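Local coordinates for protein aspartate-semialdehyde dehydrogenase 2 (Vibrio cholerae, PDB 2R00) that catalyses the NADPH-dependent reductive dephosphorylation of L-aspartyl-4-phosphate to L-aspartate-semialdehyde, a shared step in lysine and methionine biosynthesis, at residues T133-V138 with Y242-A247; E246-E251 with L309-D314. One frame throughout, in Å; residues are numbered along the deposited sequence.

Contact 1. Residues T133-V138 with Y242-A247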
ATOM      1  N   THR A 133      -0.574   2.874 -15.031  1.00 27.79           N
ATOM      2  CA  THR A 133       0.676   3.347 -15.631  1.00 27.04           C
ATOM      3  C   THR A 133       0.590   4.836 -15.974  1.00 26.21           C
ATOM      4  O   THR A 133       1.545   5.576 -15.758  1.00 25.93           O
ATOM      5  CB  THR A 133       1.017   2.561 -16.915  1.00 27.00           C
ATOM      6  OG1 THR A 133       0.940   1.158 -16.649  1.00 28.04           O
ATOM      7  CG2 THR A 133       2.418   2.917 -17.406  1.00 26.91           C
ATOM      8  N   ILE A 134      -0.547   5.262 -16.517  1.00 25.59           N
ATOM      9  CA  ILE A 134      -0.801   6.688 -16.763  1.00 25.86           C
ATOM     10  C   ILE A 134      -0.602   7.511 -15.476  1.00 26.36           C
ATOM     11  O   ILE A 134       0.217   8.432 -15.445  1.00 27.06           O
ATOM     12  CB  ILE A 134      -2.215   6.928 -17.337  1.00 25.77           C
ATOM     13  CG1 ILE A 134      -2.373   6.228 -18.695  1.00 24.57           C
ATOM     14  CG2 ILE A 134      -2.502   8.449 -17.464  1.00 25.53           C
ATOM     15  CD1 ILE A 134      -3.817   6.189 -19.214  1.00 25.14           C
ATOM     16  N   GLN A 135      -1.328   7.148 -14.424  1.00 26.85           N
ATOM     17  CA  GLN A 135      -1.261   7.819 -13.116  1.00 27.91           C
ATOM     18  C   GLN A 135       0.181   7.990 -12.645  1.00 26.79           C
ATOM     19  O   GLN A 135       0.610   9.096 -12.303  1.00 26.93           O
ATOM     20  CB  GLN A 135      -1.961   6.961 -12.060  1.00 27.99           C
ATOM     21  CG  GLN A 135      -3.428   7.222 -11.781  1.00 31.17           C
ATOM     22  CD  GLN A 135      -4.013   6.176 -10.830  1.00 31.36           C
ATOM     23  OE1 GLN A 135      -4.882   5.394 -11.230  1.00 37.29           O
ATOM     24  NE2 GLN A 135      -3.521   6.133  -9.575  1.00 33.16           N
ATOM     25  N   MET A 136       0.920   6.878 -12.620  1.00 25.37           N
ATOM     26  CA  MET A 136       2.276   6.854 -12.080  1.00 24.74           C
ATOM     27  C   MET A 136       3.242   7.693 -12.919  1.00 24.87           C
ATOM     28  O   MET A 136       4.069   8.436 -12.379  1.00 24.82           O
ATOM     29  CB  MET A 136       2.788   5.405 -11.956  1.00 24.23           C
ATOM     30  CG  MET A 136       4.190   5.295 -11.343  1.00 24.69           C
ATOM     31  SD  MET A 136       4.800   3.611 -11.124  1.00 23.76           S
ATOM     32  CE  MET A 136       5.122   3.095 -12.806  1.00 24.60           C
ATOM     33  N   LEU A 137       3.137   7.556 -14.236  1.00 24.60           N
ATOM     34  CA  LEU A 137       4.051   8.222 -15.159  1.00 24.94           C
ATOM     35  C   LEU A 137       3.888   9.743 -15.188  1.00 24.96           C
ATOM     36  O   LEU A 137       4.873  10.481 -15.320  1.00 25.34           O
ATOM     37  CB  LEU A 137       3.901   7.633 -16.561  1.00 24.94           C
ATOM     38  CG  LEU A 137       4.907   6.506 -16.818  1.00 26.40           C
ATOM     39  CD1 LEU A 137       4.364   5.498 -17.745  1.00 28.15           C
ATOM     40  CD2 LEU A 137       6.198   7.066 -17.382  1.00 26.92           C
ATOM     41  N   VAL A 138       2.650  10.208 -15.079  1.00 24.89           N
ATOM     42  CA  VAL A 138       2.391  11.636 -14.926  1.00 24.80           C
ATOM     43  C   VAL A 138       3.096  12.166 -13.668  1.00 25.07           C
ATOM     44  O   VAL A 138       3.833  13.153 -13.727  1.00 25.20           O
ATOM     45  CB  VAL A 138       0.882  11.941 -14.935  1.00 25.26           C
ATOM     46  CG1 VAL A 138       0.611  13.363 -14.468  1.00 25.33           C
ATOM     47  CG2 VAL A 138       0.324  11.757 -16.356  1.00 24.53           C
ATOM     48  N   TYR A 242     -13.323   1.816  -3.869  1.00 33.68           N
ATOM     49  CA  TYR A 242     -13.836   2.763  -4.873  1.00 33.70           C
ATOM     50  C   TYR A 242     -12.727   3.691  -5.373  1.00 32.96           C
ATOM     51  O   TYR A 242     -12.177   4.487  -4.613  1.00 32.65           O
ATOM     52  CB  TYR A 242     -15.007   3.590  -4.303  1.00 34.66           C
ATOM     53  CG  TYR A 242     -16.190   2.736  -3.894  1.00 36.10           C
ATOM     54  CD1 TYR A 242     -17.203   2.435  -4.808  1.00 37.75           C
ATOM     55  CD2 TYR A 242     -16.284   2.208  -2.604  1.00 37.80           C
ATOM     56  CE1 TYR A 242     -18.288   1.630  -4.445  1.00 38.64           C
ATOM     57  CE2 TYR A 242     -17.365   1.406  -2.228  1.00 38.03           C
ATOM     58  CZ  TYR A 242     -18.359   1.122  -3.158  1.00 37.58           C
ATOM     59  OH  TYR A 242     -19.421   0.331  -2.802  1.00 37.63           O
ATOM     60  N   GLY A 243     -12.405   3.576  -6.657  1.00 32.16           N
ATOM     61  CA  GLY A 243     -11.310   4.321  -7.251  1.00 31.13           C
ATOM     62  C   GLY A 243     -10.044   3.488  -7.243  1.00 31.00           C
ATOM     63  O   GLY A 243     -10.077   2.279  -6.980  1.00 30.87           O
ATOM     64  N   HIS A 244      -8.925   4.139  -7.521  1.00 30.40           N
ATOM     65  CA  HIS A 244      -7.658   3.453  -7.674  1.00 30.74           C
ATOM     66  C   HIS A 244      -6.553   4.224  -6.973  1.00 29.65           C
ATOM     67  O   HIS A 244      -6.534   5.455  -6.997  1.00 29.24           O
ATOM     68  CB  HIS A 244      -7.334   3.291  -9.168  1.00 31.75           C
ATOM     69  CG  HIS A 244      -6.034   2.602  -9.435  1.00 34.98           C
ATOM     70  ND1 HIS A 244      -4.891   3.286  -9.792  1.00 38.24           N
ATOM     71  CD2 HIS A 244      -5.691   1.293  -9.384  1.00 38.18           C
ATOM     72  CE1 HIS A 244      -3.899   2.428  -9.951  1.00 38.96           C
ATOM     73  NE2 HIS A 244      -4.357   1.212  -9.707  1.00 39.66           N
ATOM     74  N   ALA A 245      -5.630   3.498  -6.357  1.00 28.45           N
ATOM     75  CA  ALA A 245      -4.514   4.133  -5.659  1.00 27.95           C
ATOM     76  C   ALA A 245      -3.213   3.391  -5.923  1.00 27.53           C
ATOM     77  O   ALA A 245      -3.231   2.199  -6.243  1.00 27.62           O
ATOM     78  CB  ALA A 245      -4.794   4.204  -4.165  1.00 27.23           C
ATOM     79  N   GLU A 246      -2.097   4.112  -5.795  1.00 27.28           N
ATOM     80  CA  GLU A 246      -0.751   3.558  -5.914  1.00 27.37           C
ATOM     81  C   GLU A 246       0.147   4.177  -4.871  1.00 26.81           C
ATOM     82  O   GLU A 246       0.093   5.372  -4.654  1.00 26.85           O
ATOM     83  CB  GLU A 246      -0.140   3.885  -7.265  1.00 27.97           C
ATOM     84  CG  GLU A 246      -0.989   3.511  -8.427  1.00 29.71           C
ATOM     85  CD  GLU A 246      -0.381   3.926  -9.716  1.00 31.45           C
ATOM     86  OE1 GLU A 246       0.288   4.979  -9.766  1.00 34.26           O
ATOM     87  OE2 GLU A 246      -0.573   3.194 -10.684  1.00 33.28           O
ATOM     88  N   ALA A 247       0.974   3.350  -4.242  1.00 26.34           N
ATOM     89  CA  ALA A 247       2.045   3.808  -3.366  1.00 25.63           C
ATOM     90  C   ALA A 247       3.331   3.659  -4.161  1.00 25.26           C
ATOM     91  O   ALA A 247       3.601   2.578  -4.712  1.00 25.31           O
ATOM     92  CB  ALA A 247       2.098   2.950  -2.101  1.00 25.14           C
TER
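Gln135 and His244 meet between helix 131-147 and strand 244-252 through the torsions of both side chains: the imidazole of His244 stands anti to its own backbone nitrogen (chi1 180°), while the chain of Gln135 runs extended from CG to its amide. The result is one short hydrogen bond, with His244 ND1 donating to Gln135 OE1 at 2.6 Å. It is bent at the hydrogen, and it reaches the carbonyl oxygen from the flank, at 110° to the C=O bond and a little above the carbonyl plane. The amide stands nearly upright against the ring, 80° between their planes, with Gln135 CD at the imidazole edge.

Glu246, two residues further along the strand, points the same way and brings its carboxylate to the helix. Its OE1 rests on Met136 CB at 3.4 Å and lies 3.8 Å from Gln135 CB, whereas OE2 comes to the edge of the imidazole, in the plane of the ring. Helix 211-223 adds Met216 beside Glu246, and Thr156 of strand 149-159 touches both His244 and Glu246.

His244 is the predicted proton acceptor, and Gln135 lies close to Cys131, the residue that forms the acyl-thioester intermediate. With ND1 donating to the amide oxygen, the bond helps to set the rotation of the imidazole, which places NE2 near Ser132, next in sequence to Cys131.

Contact 2. Residues E246-E251 with L309-D314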
ATOM      1  N   GLU A 246      -2.097   4.112  -5.795  1.00 27.28           N
ATOM      2  CA  GLU A 246      -0.751   3.558  -5.914  1.00 27.37           C
ATOM      3  C   GLU A 246       0.147   4.177  -4.871  1.00 26.81           C
ATOM      4  O   GLU A 246       0.093   5.372  -4.654  1.00 26.85           O
ATOM      5  CB  GLU A 246      -0.140   3.885  -7.265  1.00 27.97           C
ATOM      6  CG  GLU A 246      -0.989   3.511  -8.427  1.00 29.71           C
ATOM      7  CD  GLU A 246      -0.381   3.926  -9.716  1.00 31.45           C
ATOM      8  OE1 GLU A 246       0.288   4.979  -9.766  1.00 34.26           O
ATOM      9  OE2 GLU A 246      -0.573   3.194 -10.684  1.00 33.28           O
ATOM     10  N   ALA A 247       0.974   3.350  -4.242  1.00 26.34           N
ATOM     11  CA  ALA A 247       2.045   3.808  -3.366  1.00 25.63           C
ATOM     12  C   ALA A 247       3.331   3.659  -4.161  1.00 25.26           C
ATOM     13  O   ALA A 247       3.601   2.578  -4.712  1.00 25.31           O
ATOM     14  CB  ALA A 247       2.098   2.950  -2.101  1.00 25.14           C
ATOM     15  N   VAL A 248       4.107   4.737  -4.259  1.00 25.05           N
ATOM     16  CA  VAL A 248       5.287   4.750  -5.132  1.00 25.04           C
ATOM     17  C   VAL A 248       6.548   5.086  -4.355  1.00 25.24           C
ATOM     18  O   VAL A 248       6.612   6.108  -3.656  1.00 24.68           O
ATOM     19  CB  VAL A 248       5.159   5.779  -6.312  1.00 25.28           C
ATOM     20  CG1 VAL A 248       6.306   5.597  -7.317  1.00 25.25           C
ATOM     21  CG2 VAL A 248       3.816   5.649  -7.013  1.00 25.44           C
ATOM     22  N   HIS A 249       7.546   4.213  -4.471  1.00 25.44           N
ATOM     23  CA  HIS A 249       8.888   4.541  -4.022  1.00 26.48           C
ATOM     24  C   HIS A 249       9.821   4.607  -5.226  1.00 26.87           C
ATOM     25  O   HIS A 249       9.834   3.684  -6.051  1.00 27.09           O
ATOM     26  CB  HIS A 249       9.423   3.515  -3.016  1.00 26.30           C
ATOM     27  CG  HIS A 249      10.854   3.750  -2.641  1.00 26.58           C
ATOM     28  ND1 HIS A 249      11.233   4.645  -1.665  1.00 28.23           N
ATOM     29  CD2 HIS A 249      12.001   3.236  -3.144  1.00 27.52           C
ATOM     30  CE1 HIS A 249      12.552   4.653  -1.568  1.00 26.56           C
ATOM     31  NE2 HIS A 249      13.040   3.809  -2.457  1.00 26.07           N
ATOM     32  N   VAL A 250      10.590   5.691  -5.320  1.00 27.45           N
ATOM     33  CA  VAL A 250      11.580   5.839  -6.381  1.00 28.36           C
ATOM     34  C   VAL A 250      12.998   6.055  -5.849  1.00 28.67           C
ATOM     35  O   VAL A 250      13.230   6.822  -4.918  1.00 28.30           O
ATOM     36  CB  VAL A 250      11.194   6.932  -7.434  1.00 28.65           C
ATOM     37  CG1 VAL A 250       9.856   6.585  -8.080  1.00 29.06           C
ATOM     38  CG2 VAL A 250      11.126   8.306  -6.823  1.00 29.27           C
ATOM     39  N   GLU A 251      13.928   5.324  -6.440  1.00 29.20           N
ATOM     40  CA  GLU A 251      15.341   5.487  -6.188  1.00 30.64           C
ATOM     41  C   GLU A 251      15.843   6.380  -7.324  1.00 31.15           C
ATOM     42  O   GLU A 251      15.794   5.990  -8.500  1.00 30.99           O
ATOM     43  CB  GLU A 251      16.008   4.114  -6.208  1.00 30.78           C
ATOM     44  CG  GLU A 251      17.338   4.025  -5.515  1.00 33.45           C
ATOM     45  CD  GLU A 251      17.280   4.343  -4.031  1.00 34.81           C
ATOM     46  OE1 GLU A 251      18.234   4.983  -3.567  1.00 37.97           O
ATOM     47  OE2 GLU A 251      16.310   3.977  -3.332  1.00 35.41           O
ATOM     48  N   LEU A 309       5.700   8.743  -2.541  1.00 24.17           N
ATOM     49  CA  LEU A 309       4.459   9.467  -2.798  1.00 24.18           C
ATOM     50  C   LEU A 309       3.346   8.466  -3.055  1.00 23.79           C
ATOM     51  O   LEU A 309       3.612   7.320  -3.420  1.00 23.70           O
ATOM     52  CB  LEU A 309       4.600  10.416  -4.000  1.00 24.37           C
ATOM     53  CG  LEU A 309       4.934   9.796  -5.369  1.00 26.22           C
ATOM     54  CD1 LEU A 309       4.335  10.612  -6.484  1.00 28.64           C
ATOM     55  CD2 LEU A 309       6.424   9.639  -5.566  1.00 29.70           C
ATOM     56  N   TRP A 310       2.109   8.904  -2.845  1.00 23.59           N
ATOM     57  CA  TRP A 310       0.923   8.147  -3.215  1.00 23.79           C
ATOM     58  C   TRP A 310       0.164   8.900  -4.291  1.00 24.13           C
ATOM     59  O   TRP A 310       0.128  10.129  -4.295  1.00 23.55           O
ATOM     60  CB  TRP A 310       0.014   7.927  -2.007  1.00 23.81           C
ATOM     61  CG  TRP A 310       0.499   6.839  -1.077  1.00 23.05           C
ATOM     62  CD1 TRP A 310       1.699   6.795  -0.419  1.00 23.18           C
ATOM     63  CD2 TRP A 310      -0.215   5.657  -0.690  1.00 23.28           C
ATOM     64  NE1 TRP A 310       1.779   5.651   0.344  1.00 23.35           N
ATOM     65  CE2 TRP A 310       0.617   4.938   0.201  1.00 22.88           C
ATOM     66  CE3 TRP A 310      -1.475   5.131  -1.014  1.00 23.06           C
ATOM     67  CZ2 TRP A 310       0.228   3.724   0.772  1.00 22.84           C
ATOM     68  CZ3 TRP A 310      -1.857   3.929  -0.453  1.00 23.46           C
ATOM     69  CH2 TRP A 310      -1.013   3.238   0.438  1.00 23.50           C
ATOM     70  N   VAL A 311      -0.419   8.145  -5.214  1.00 24.55           N
ATOM     71  CA  VAL A 311      -1.084   8.698  -6.382  1.00 25.11           C
ATOM     72  C   VAL A 311      -2.456   8.062  -6.448  1.00 25.53           C
ATOM     73  O   VAL A 311      -2.583   6.839  -6.336  1.00 25.50           O
ATOM     74  CB  VAL A 311      -0.287   8.383  -7.684  1.00 25.70           C
ATOM     75  CG1 VAL A 311      -0.922   9.060  -8.883  1.00 25.03           C
ATOM     76  CG2 VAL A 311       1.149   8.802  -7.546  1.00 25.13           C
ATOM     77  N   VAL A 312      -3.485   8.890  -6.599  1.00 26.14           N
ATOM     78  CA  VAL A 312      -4.863   8.419  -6.606  1.00 26.75           C
ATOM     79  C   VAL A 312      -5.599   8.890  -7.869  1.00 28.04           C
ATOM     80  O   VAL A 312      -5.366   9.994  -8.366  1.00 27.73           O
ATOM     81  CB  VAL A 312      -5.621   8.846  -5.300  1.00 26.79           C
ATOM     82  CG1 VAL A 312      -7.111   8.576  -5.404  1.00 26.00           C
ATOM     83  CG2 VAL A 312      -5.055   8.106  -4.078  1.00 25.99           C
ATOM     84  N   ALA A 313      -6.451   8.016  -8.394  1.00 29.46           N
ATOM     85  CA  ALA A 313      -7.473   8.382  -9.377  1.00 31.34           C
ATOM     86  C   ALA A 313      -8.818   8.012  -8.786  1.00 32.66           C
ATOM     87  O   ALA A 313      -9.051   6.838  -8.439  1.00 32.87           O
ATOM     88  CB  ALA A 313      -7.267   7.641 -10.682  1.00 31.24           C
ATOM     89  N   ASP A 314      -9.695   9.009  -8.645  1.00 33.87           N
ATOM     90  CA  ASP A 314     -11.053   8.768  -8.171  1.00 35.26           C
ATOM     91  C   ASP A 314     -11.877   8.123  -9.284  1.00 35.68           C
ATOM     92  O   ASP A 314     -12.406   7.022  -9.109  1.00 36.16           O
ATOM     93  CB  ASP A 314     -11.719  10.062  -7.679  1.00 35.70           C
ATOM     94  CG  ASP A 314     -13.085   9.814  -7.055  1.00 37.70           C
ATOM     95  OD1 ASP A 314     -13.251   8.802  -6.328  1.00 39.07           O
ATOM     96  OD2 ASP A 314     -13.998  10.633  -7.298  1.00 39.59           O
TER
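The methyl group of Ala247 sits over one face of the Trp310 indole, and this CH-pi contact dominates one face of the strand pair. Ala247 CB sits 3.7 Å from the centroid of the six-membered ring, 24° off its normal, and comes nearest to Trp310 CE2 at 3.4 Å. The first torsion of Trp310 (chi1 -77°) sets the indole beside its backbone nitrogen, which lays it back across the neighbouring strand; Tyr157 meets the same indole with nearly parallel planes, and Arg296 adds a cation-pi contact. Trp310 also touches Cys197 of the second subunit.

Glu246, Val248, Leu309 and Val311 occupy the other face. There the side chains of Glu246 and Val311 run side by side in the same direction, the carboxylate oxygen OE1 of Glu246 lying 4.0 Å from Val311 CB. Val248 instead slants across Val311, CG2 to CG2 at 4.2 Å, and its CB packs against Leu309 CD2 at 4.1 Å.

Four backbone hydrogen bonds hold this register, two in each of the pairs Glu246-Val311 and Val248-Leu309. Between them Ala247 and Trp310 form the non-hydrogen-bonded pair, where Trp310 CA makes a CA-H...O contact with Glu246 O at 3.2 Å. The strands diverge from strict antiparallel by the twist of the sheet, 146° between their directions. This is regular antiparallel pairing of two central strands in the mixed sheet of the dimerization domain.

From the N terminus, the chain first completes the nucleotide-binding sheet, ending with strand 125-127, and then enters helix 131-147. Contact 1 closes the longer loop, 103 intervening residues that include strands 149-159 and 230-238 and helix 211-223, when strand 244-252 returns alongside the helix. Contact 2 opens on the stretch where contact 1 ends, sharing Glu246 and Ala247, and closes a second loop of 57 residues through strand 292-300. The loops therefore follow in series, neither nested nor crossing. Contact 1 ties the helix to the sheet and contact 2 ties two sheet strands together; they touch where His244 N lies 2.9 Å from Ala313 O, probably hydrogen-bonded.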